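Side-chain contacts in acyl-CoA dehydrogenase (Mycobacterium thermoresistibile, PDB 3PFD), which probably oxidises 2,3-saturated acyl-CoA thioesters to 2,3-dehydroacyl-CoA with FAD as cofactor, passing the electrons to a separate acceptor: residues 266-269 and 270-274; 284-288 and 289-293; 353-356 and 357-360. All blocks are in the same frame, centred on the assembly; numbering follows the deposited sequence.

Interaction 1. Residues 266-269 and 270-274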
loop_
_atom_site.group_PDB
_atom_site.type_symbol
_atom_site.label_atom_id
_atom_site.label_comp_id
_atom_site.label_asym_id
_atom_site.label_seq_id
_atom_site.Cartn_x
_atom_site.Cartn_y
_atom_site.Cartn_z
ATOM N N ILE C 266 20.126 6.234 1.643
ATOM C CA ILE C 266 19.558 6.102 2.994
ATOM C C ILE C 266 18.909 4.734 3.151
ATOM O O ILE C 266 19.183 4.016 4.119
ATOM C CB ILE C 266 18.488 7.174 3.306
ATOM C CG1 ILE C 266 19.063 8.591 3.171
ATOM C CG2 ILE C 266 17.919 6.963 4.721
ATOM C CD1 ILE C 266 17.965 9.659 3.058
ATOM N N ALA C 267 18.037 4.380 2.200
ATOM C CA ALA C 267 17.310 3.124 2.262
ATOM C C ALA C 267 18.269 1.913 2.319
ATOM O O ALA C 267 18.042 0.957 3.073
ATOM C CB ALA C 267 16.389 3.019 1.049
ATOM N N GLN C 268 19.323 1.968 1.506
ATOM C CA GLN C 268 20.339 0.916 1.419
ATOM C C GLN C 268 21.017 0.708 2.776
ATOM O O GLN C 268 21.186 -0.440 3.228
ATOM C CB GLN C 268 21.407 1.253 0.360
ATOM C CG GLN C 268 22.465 0.132 0.214
ATOM C CD GLN C 268 21.853 -1.154 -0.381
ATOM O OE1 GLN C 268 21.231 -1.104 -1.424
ATOM N NE2 GLN C 268 22.058 -2.292 0.276
ATOM N N GLY C 269 21.363 1.820 3.429
ATOM C CA GLY C 269 22.020 1.792 4.719
ATOM C C GLY C 269 21.091 1.233 5.782
ATOM O O GLY C 269 21.538 0.460 6.649
ATOM N N ALA C 270 19.809 1.603 5.723
ATOM C CA ALA C 270 18.808 1.064 6.662
ATOM C C ALA C 270 18.650 -0.445 6.453
ATOM O O ALA C 270 18.694 -1.224 7.409
ATOM C CB ALA C 270 17.447 1.773 6.510
ATOM N N LEU C 271 18.486 -0.857 5.196
ATOM C CA LEU C 271 18.448 -2.295 4.857
ATOM C C LEU C 271 19.726 -3.039 5.293
ATOM O O LEU C 271 19.637 -4.123 5.868
ATOM C CB LEU C 271 18.222 -2.505 3.353
ATOM C CG LEU C 271 18.429 -3.943 2.836
ATOM C CD1 LEU C 271 17.288 -4.837 3.388
ATOM C CD2 LEU C 271 18.480 -4.006 1.311
ATOM N N ASP C 272 20.910 -2.494 4.995
ATOM C CA ASP C 272 22.163 -3.140 5.449
ATOM C C ASP C 272 22.177 -3.342 6.963
ATOM O O ASP C 272 22.566 -4.418 7.454
ATOM C CB ASP C 272 23.394 -2.322 5.091
ATOM C CG ASP C 272 23.623 -2.211 3.602
ATOM O OD1 ASP C 272 23.037 -2.978 2.819
ATOM O OD2 ASP C 272 24.385 -1.306 3.223
ATOM N N ALA C 273 21.787 -2.302 7.709
ATOM C CA ALA C 273 21.747 -2.390 9.175
ATOM C C ALA C 273 20.747 -3.477 9.625
ATOM O O ALA C 273 21.078 -4.282 10.498
ATOM C CB ALA C 273 21.410 -0.986 9.827
ATOM N N ALA C 274 19.558 -3.522 9.012
ATOM C CA ALA C 274 18.521 -4.519 9.349
ATOM C C ALA C 274 18.923 -5.978 9.028
ATOM O O ALA C 274 18.590 -6.889 9.787
ATOM C CB ALA C 274 17.182 -4.192 8.662
#
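Asp-272 N donates to Gln-268 O at 2.7 Å, the helical bond of one turn of helix 256-280, and the side chains of the same two residues are joined above it. OD1 of Asp-272 takes a hydrogen bond of 2.8 Å from the amide nitrogen NE2 of Gln-268. The donor comes to the syn side of the carboxylate oxygen, tilted from the carboxylate plane, while the oxygen lies close to the plane of the amide; the N-H...O angle is 153°, a moderately bent bond. Gln-268 gets there by a detour. Its CG stands anti to the backbone N and its CB leads away from 270-274, but the chain is bent by the turn about CB-CG (chi2 67°) and brings NE2 back over Asp-272, the amide and carboxylate planes meeting at 44°. Folded back over that turn, the carboxylate carbon CG of Asp-272 lies only 3.0 Å from Gln-268 O. Leu-271 turns CD2 to 4.1 Å from Gln-268 NE2, a methyl beside the amide, and also packs on Ala-302 and Ile-305 of helix 292-321. Ala-270 rests its CB on the carbonyl oxygens of Ile-266 and Ala-267 and turns to Thr-345 and Ala-348 of helix 326-352. Both polar ends have second partners: Gln-268 OE1 bonds Arg-309 NH2, and Asp-272 OD2 forms a salt bridge with Arg-92 NH2. With one carboxylate oxygen on an amide and the other on a guanidinium, Asp-272 is probably kept ionised; Gln-268 bridges Arg-309 and Asp-272, which probably fixes which way round its amide sits.

Interaction 2. Residues 284-288 and 289-293. With FDA (dihydroflavine-adenine dinucleotide), chain B.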
loop_
_atom_site.group_PDB
_atom_site.type_symbol
_atom_site.label_atom_id
_atom_site.label_comp_id
_atom_site.label_asym_id
_atom_site.label_seq_id
_atom_site.Cartn_x
_atom_site.Cartn_y
_atom_site.Cartn_z
ATOM N N PHE C 284 13.196 -16.716 20.710
ATOM C CA PHE C 284 12.624 -18.060 20.512
ATOM C C PHE C 284 13.652 -19.092 20.006
ATOM O O PHE C 284 13.284 -20.028 19.315
ATOM C CB PHE C 284 11.360 -18.058 19.607
ATOM C CG PHE C 284 10.384 -16.961 19.935
ATOM C CD1 PHE C 284 9.457 -17.110 20.985
ATOM C CD2 PHE C 284 10.367 -15.794 19.193
ATOM C CE1 PHE C 284 8.550 -16.084 21.304
ATOM C CE2 PHE C 284 9.461 -14.759 19.494
ATOM C CZ PHE C 284 8.551 -14.915 20.564
ATOM N N GLY C 285 14.925 -18.919 20.348
ATOM C CA GLY C 285 15.951 -19.908 19.992
ATOM C C GLY C 285 16.551 -19.808 18.583
ATOM O O GLY C 285 17.261 -20.710 18.167
ATOM N N ARG C 286 16.264 -18.730 17.834
ATOM C CA ARG C 286 16.773 -18.605 16.458
ATOM C C ARG C 286 16.870 -17.118 16.097
ATOM O O ARG C 286 16.255 -16.297 16.756
ATOM C CB ARG C 286 15.832 -19.358 15.474
ATOM C CG ARG C 286 14.343 -18.929 15.630
ATOM C CD ARG C 286 13.321 -19.578 14.664
ATOM N NE ARG C 286 12.101 -18.769 14.720
ATOM C CZ ARG C 286 11.069 -19.004 15.529
ATOM N NH1 ARG C 286 11.047 -20.088 16.320
ATOM N NH2 ARG C 286 10.039 -18.172 15.528
ATOM N N PRO C 287 17.672 -16.760 15.073
ATOM C CA PRO C 287 17.748 -15.360 14.646
ATOM C C PRO C 287 16.350 -14.836 14.325
ATOM O O PRO C 287 15.536 -15.598 13.843
ATOM C CB PRO C 287 18.573 -15.447 13.355
ATOM C CG PRO C 287 19.485 -16.580 13.594
ATOM C CD PRO C 287 18.734 -17.578 14.446
ATOM N N VAL C 288 16.066 -13.559 14.570
ATOM C CA VAL C 288 14.760 -13.026 14.138
ATOM C C VAL C 288 14.591 -13.052 12.604
ATOM O O VAL C 288 13.465 -13.145 12.089
ATOM C CB VAL C 288 14.375 -11.654 14.788
ATOM C CG1 VAL C 288 14.171 -11.830 16.280
ATOM C CG2 VAL C 288 15.389 -10.543 14.473
ATOM N N SER C 289 15.705 -13.058 11.882
ATOM C CA SER C 289 15.665 -13.182 10.433
ATOM C C SER C 289 15.196 -14.579 9.956
ATOM O O SER C 289 14.872 -14.755 8.790
ATOM C CB SER C 289 17.037 -12.838 9.853
ATOM O OG SER C 289 18.022 -13.738 10.304
ATOM N N ASP C 290 15.174 -15.557 10.868
ATOM C CA ASP C 290 14.674 -16.908 10.569
ATOM C C ASP C 290 13.154 -16.978 10.309
ATOM O O ASP C 290 12.669 -17.978 9.792
ATOM C CB ASP C 290 15.001 -17.877 11.711
ATOM C CG ASP C 290 16.237 -18.683 11.457
ATOM O OD1 ASP C 290 16.316 -19.832 11.956
ATOM O OD2 ASP C 290 17.142 -18.177 10.757
ATOM N N ASN C 291 12.425 -15.924 10.652
ATOM C CA ASN C 291 10.977 -15.877 10.505
ATOM C C ASN C 291 10.578 -15.392 9.113
ATOM O O ASN C 291 11.064 -14.357 8.648
ATOM C CB ASN C 291 10.370 -14.965 11.570
ATOM C CG ASN C 291 10.739 -15.398 12.961
ATOM O OD1 ASN C 291 10.326 -16.455 13.384
ATOM N ND2 ASN C 291 11.520 -14.589 13.675
ATOM N N GLN C 292 9.696 -16.137 8.459
ATOM C CA GLN C 292 9.358 -15.826 7.080
ATOM C C GLN C 292 8.739 -14.424 6.886
ATOM O O GLN C 292 8.983 -13.790 5.858
ATOM C CB GLN C 292 8.516 -16.938 6.416
ATOM C CG GLN C 292 8.501 -16.805 4.874
ATOM C CD GLN C 292 7.609 -17.799 4.173
ATOM O OE1 GLN C 292 6.407 -17.875 4.458
ATOM N NE2 GLN C 292 8.192 -18.584 3.242
ATOM N N GLY C 293 7.942 -13.944 7.845
ATOM C CA GLY C 293 7.440 -12.543 7.811
ATOM C C GLY C 293 8.583 -11.524 7.727
ATOM O O GLY C 293 8.495 -10.551 6.983
HETATM P PA FDA B . 12.781 -8.301 19.369
HETATM O O1A FDA B . 11.873 -9.241 20.114
HETATM O O2A FDA B . 14.252 -8.549 19.254
HETATM O O5B FDA B . 12.213 -8.134 17.872
HETATM C C5B FDA B . 13.026 -7.631 16.818
HETATM C C4B FDA B . 12.211 -7.758 15.540
HETATM O O4B FDA B . 12.005 -9.164 15.285
HETATM C C3B FDA B . 10.827 -7.119 15.627
HETATM O O3B FDA B . 10.438 -6.656 14.344
HETATM C C2B FDA B . 9.914 -8.306 15.873
HETATM O O2B FDA B . 8.587 -8.081 15.412
HETATM C C1B FDA B . 10.600 -9.423 15.100
HETATM N N9A FDA B . 10.196 -10.762 15.603
HETATM C C8A FDA B . 10.520 -11.293 16.802
HETATM N N7A FDA B . 9.960 -12.513 16.893
HETATM C C5A FDA B . 9.291 -12.776 15.735
HETATM C C6A FDA B . 8.531 -13.862 15.268
HETATM N N6A FDA B . 8.357 -14.980 16.041
HETATM N N1A FDA B . 7.953 -13.784 14.031
HETATM C C2A FDA B . 8.126 -12.689 13.258
HETATM N N3A FDA B . 8.851 -11.642 13.697
HETATM C C4A FDA B . 9.440 -11.655 14.923
HETATM N N1 FDA B . 8.252 -3.624 28.169
HETATM C C2 FDA B . 7.894 -3.698 29.473
HETATM O O2 FDA B . 8.092 -4.738 30.132
HETATM N N3 FDA B . 7.351 -2.625 30.096
HETATM C C4 FDA B . 7.113 -1.478 29.439
HETATM O O4 FDA B . 6.582 -0.546 30.075
HETATM C C4X FDA B . 7.445 -1.369 28.085
HETATM N N5 FDA B . 7.494 -0.151 27.512
HETATM C C5X FDA B . 8.170 0.057 26.342
HETATM C C6 FDA B . 8.532 1.356 25.970
HETATM C C7 FDA B . 9.418 1.583 24.917
HETATM C C7M FDA B . 9.774 3.007 24.562
HETATM C C8 FDA B . 9.956 0.514 24.199
HETATM C C8M FDA B . 10.944 0.722 23.047
HETATM C C9 FDA B . 9.606 -0.781 24.579
HETATM C C9A FDA B . 8.723 -1.025 25.632
HETATM N N10 FDA B . 8.622 -2.331 26.178
HETATM C C10 FDA B . 8.040 -2.478 27.462
HETATM C "C1'" FDA B . 9.284 -3.484 25.523
HETATM C "C2'" FDA B . 8.643 -3.876 24.181
HETATM O "O2'" FDA B . 7.433 -4.602 24.440
HETATM C "C3'" FDA B . 9.631 -4.674 23.333
HETATM O "O3'" FDA B . 10.508 -3.751 22.658
HETATM C "C4'" FDA B . 8.905 -5.506 22.278
HETATM O "O4'" FDA B . 8.156 -6.518 22.952
HETATM C "C5'" FDA B . 9.853 -6.121 21.256
HETATM O "O5'" FDA B . 10.962 -6.766 21.897
HETATM P P FDA B . 12.455 -6.368 21.462
HETATM O O1P FDA B . 12.605 -4.883 21.527
HETATM O O2P FDA B . 13.410 -7.264 22.264
HETATM O O3P FDA B . 12.529 -6.786 19.904
HETATM O O HOH W 1 13.126 -15.667 16.036
#
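Arg-286 crosses Asp-290 obliquely and ends on Asn-291, in the turn between strand 286-287 and helix 292-321. Its CB lies 3.6 Å from Asp-290 OD1, and CG and CD pass the CB of Asp-290. CG sits between the backbone N and the carbonyl carbon (chi1 52°), and from there the chain runs extended to NE. The guanidinium then grips one atom side-on: NE reaches Asn-291 OD1 at 3.2 Å and NH2 reaches the same Asn-291 OD1 at 2.8 Å. The NH2 bond lies in the carbonyl plane of the amide, whereas NE comes from above it, and guanidinium and amide stand nearly perpendicular, at 81°. At the other end of the amide, Asn-291 ND2 donates to Val-288 O at 2.9 Å, a bent bond that joins the one from Asn-291 N on the same face of that carbonyl, and also donates to a water. With both ends tied, the amide lies flat over one face of the adenine, Asn-291 CG 3.4 Å from FDA N1A. Arg-286 NH2 is in turn 3.6 Å from FDA N6A. Val-288 touches the ribose with CB, 3.5 Å from FDA O4B, and sets CG1 over C8A, on the same face of the base as the Asn-291 amide. Phe-284 presents its ring edge to FDA N7A, and its backbone N is bonded to Asp-146 of the third subunit. Asn-291 also packs on Gln-292 of the second subunit. Arg-286 thus both borders the adenine amino group and positions the Asn-291 amide, at the adenine end of an FAD site built between subunits, as in the acyl-CoA dehydrogenase family.

Interaction 3. Residues 353-356 and 357-360. With FDA (dihydroflavine-adenine dinucleotide), chain B.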
loop_
_atom_site.group_PDB
_atom_site.type_symbol
_atom_site.label_atom_id
_atom_site.label_comp_id
_atom_site.label_asym_id
_atom_site.label_seq_id
_atom_site.Cartn_x
_atom_site.Cartn_y
_atom_site.Cartn_z
ATOM N N GLY C 353 13.139 -3.767 16.494
ATOM C CA GLY C 353 12.268 -3.798 17.664
ATOM C C GLY C 353 12.549 -2.579 18.526
ATOM O O GLY C 353 12.756 -1.500 18.006
ATOM N N GLY C 354 12.584 -2.756 19.843
ATOM C CA GLY C 354 12.787 -1.608 20.751
ATOM C C GLY C 354 14.085 -0.848 20.511
ATOM O O GLY C 354 14.115 0.397 20.517
ATOM N N TYR C 355 15.175 -1.573 20.274
ATOM C CA TYR C 355 16.457 -0.921 19.973
ATOM C C TYR C 355 16.357 0.014 18.755
ATOM O O TYR C 355 17.021 1.062 18.710
ATOM C CB TYR C 355 17.583 -1.933 19.789
ATOM C CG TYR C 355 18.456 -2.067 21.011
ATOM C CD1 TYR C 355 18.798 -3.319 21.517
ATOM C CD2 TYR C 355 18.939 -0.942 21.659
ATOM C CE1 TYR C 355 19.594 -3.442 22.641
ATOM C CE2 TYR C 355 19.737 -1.050 22.776
ATOM C CZ TYR C 355 20.055 -2.304 23.270
ATOM O OH TYR C 355 20.846 -2.412 24.387
ATOM N N GLY C 356 15.500 -0.325 17.804
ATOM C CA GLY C 356 15.362 0.516 16.598
ATOM C C GLY C 356 14.784 1.888 16.940
ATOM O O GLY C 356 15.030 2.875 16.223
ATOM N N TYR C 357 14.064 1.952 18.065
ATOM C CA TYR C 357 13.437 3.177 18.526
ATOM C C TYR C 357 14.391 3.990 19.390
ATOM O O TYR C 357 14.005 5.037 19.904
ATOM C CB TYR C 357 12.141 2.837 19.307
ATOM C CG TYR C 357 11.124 3.950 19.369
ATOM C CD1 TYR C 357 10.339 4.290 18.257
ATOM C CD2 TYR C 357 10.948 4.665 20.535
ATOM C CE1 TYR C 357 9.408 5.332 18.329
ATOM C CE2 TYR C 357 10.005 5.705 20.626
ATOM C CZ TYR C 357 9.246 6.027 19.526
ATOM O OH TYR C 357 8.344 7.058 19.629
ATOM N N THR C 358 15.637 3.531 19.535
ATOM C CA THR C 358 16.639 4.270 20.321
ATOM C C THR C 358 17.733 4.891 19.470
ATOM O O THR C 358 18.018 4.404 18.365
ATOM C CB THR C 358 17.349 3.385 21.373
ATOM O OG1 THR C 358 18.226 2.456 20.715
ATOM C CG2 THR C 358 16.342 2.644 22.212
ATOM N N GLN C 359 18.375 5.930 20.019
ATOM C CA GLN C 359 19.541 6.557 19.386
ATOM C C GLN C 359 20.800 5.697 19.436
ATOM O O GLN C 359 21.815 6.064 18.856
ATOM C CB GLN C 359 19.813 7.941 19.982
ATOM C CG GLN C 359 18.981 9.012 19.376
ATOM C CD GLN C 359 18.928 10.284 20.216
ATOM O OE1 GLN C 359 19.935 10.707 20.806
ATOM N NE2 GLN C 359 17.730 10.899 20.285
ATOM N N ASP C 360 20.725 4.541 20.091
ATOM C CA ASP C 360 21.852 3.608 20.155
ATOM C C ASP C 360 22.135 2.974 18.805
ATOM O O ASP C 360 23.252 2.531 18.554
ATOM C CB ASP C 360 21.581 2.495 21.143
ATOM C CG ASP C 360 21.354 2.991 22.549
ATOM O OD1 ASP C 360 20.964 4.161 22.774
ATOM O OD2 ASP C 360 21.551 2.161 23.455
HETATM P PA FDA B . 12.781 -8.301 19.369
HETATM O O1A FDA B . 11.873 -9.241 20.114
HETATM O O2A FDA B . 14.252 -8.549 19.254
HETATM O O5B FDA B . 12.213 -8.134 17.872
HETATM C C5B FDA B . 13.026 -7.631 16.818
HETATM C C4B FDA B . 12.211 -7.758 15.540
HETATM O O4B FDA B . 12.005 -9.164 15.285
HETATM C C3B FDA B . 10.827 -7.119 15.627
HETATM O O3B FDA B . 10.438 -6.656 14.344
HETATM C C2B FDA B . 9.914 -8.306 15.873
HETATM O O2B FDA B . 8.587 -8.081 15.412
HETATM C C1B FDA B . 10.600 -9.423 15.100
HETATM N N9A FDA B . 10.196 -10.762 15.603
HETATM C C8A FDA B . 10.520 -11.293 16.802
HETATM N N7A FDA B . 9.960 -12.513 16.893
HETATM C C5A FDA B . 9.291 -12.776 15.735
HETATM C C6A FDA B . 8.531 -13.862 15.268
HETATM N N6A FDA B . 8.357 -14.980 16.041
HETATM N N1A FDA B . 7.953 -13.784 14.031
HETATM C C2A FDA B . 8.126 -12.689 13.258
HETATM N N3A FDA B . 8.851 -11.642 13.697
HETATM C C4A FDA B . 9.440 -11.655 14.923
HETATM N N1 FDA B . 8.252 -3.624 28.169
HETATM C C2 FDA B . 7.894 -3.698 29.473
HETATM O O2 FDA B . 8.092 -4.738 30.132
HETATM N N3 FDA B . 7.351 -2.625 30.096
HETATM C C4 FDA B . 7.113 -1.478 29.439
HETATM O O4 FDA B . 6.582 -0.546 30.075
HETATM C C4X FDA B . 7.445 -1.369 28.085
HETATM N N5 FDA B . 7.494 -0.151 27.512
HETATM C C5X FDA B . 8.170 0.057 26.342
HETATM C C6 FDA B . 8.532 1.356 25.970
HETATM C C7 FDA B . 9.418 1.583 24.917
HETATM C C7M FDA B . 9.774 3.007 24.562
HETATM C C8 FDA B . 9.956 0.514 24.199
HETATM C C8M FDA B . 10.944 0.722 23.047
HETATM C C9 FDA B . 9.606 -0.781 24.579
HETATM C C9A FDA B . 8.723 -1.025 25.632
HETATM N N10 FDA B . 8.622 -2.331 26.178
HETATM C C10 FDA B . 8.040 -2.478 27.462
HETATM C "C1'" FDA B . 9.284 -3.484 25.523
HETATM C "C2'" FDA B . 8.643 -3.876 24.181
HETATM O "O2'" FDA B . 7.433 -4.602 24.440
HETATM C "C3'" FDA B . 9.631 -4.674 23.333
HETATM O "O3'" FDA B . 10.508 -3.751 22.658
HETATM C "C4'" FDA B . 8.905 -5.506 22.278
HETATM O "O4'" FDA B . 8.156 -6.518 22.952
HETATM C "C5'" FDA B . 9.853 -6.121 21.256
HETATM O "O5'" FDA B . 10.962 -6.766 21.897
HETATM P P FDA B . 12.455 -6.368 21.462
HETATM O O1P FDA B . 12.605 -4.883 21.527
HETATM O O2P FDA B . 13.410 -7.264 22.264
HETATM O O3P FDA B . 12.529 -6.786 19.904
#
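The ring of Tyr-355, in one of its two modelled conformers and so with some doubt, meets Thr-358 and Asp-360 with its edge: Thr-358 OG1 lies in the ring plane, 3.6 Å from CD2, and Asp-360 OD2 is 3.7 Å from CE2, its carboxylate turned 42° to the ring. Phe-361 of the same chain and Trp-169 of the third subunit each pack edge-to-face with this ring. Thr-358 holds the turn by its hydroxyl. With OG1 between the backbone N and carbonyl carbon (chi1 71°), it donates to Tyr-355 O at 2.7 Å, in the carbonyl plane on a lone pair. Thr-358 N reaches the same oxygen at 2.9 Å from above that plane, so Tyr-355 O is gripped twice by one residue. Gly-354 O accepts from Tyr-357 N at 2.9 Å and is touched by CB of Tyr-357, whose OH bonds Arg-368 O of the third subunit. Facing the cofactor, Gly-354 N donates to FDA O1P at 2.7 Å, and the CA of Gly-353, which has positive phi, sits beside FDA O3P. The whole unit is the loop that leaves helix 326-352, turns past the FAD pyrophosphate and leads into helix 363-373, against the third subunit.

All three contacts are local and lie in the C-terminal helical domain, in series along the chain, their centres 15 to 19 Å apart. Interaction 1 stays within one helix, 256-280, and is largely buried among other helices of the same chain, with its polar pair partly exposed and tied to two arginines. Interactions 2 and 3 are turns that link other elements, and both touch FDA, at the adenine end and at the pyrophosphate respectively. Interaction 2 is partly buried and works through a guanidinium-amide pair; interaction 3 is more buried and relies on glycines, a backbone N-H and a threonine hydroxyl. Other subunits reach both of these, but none reaches interaction 1.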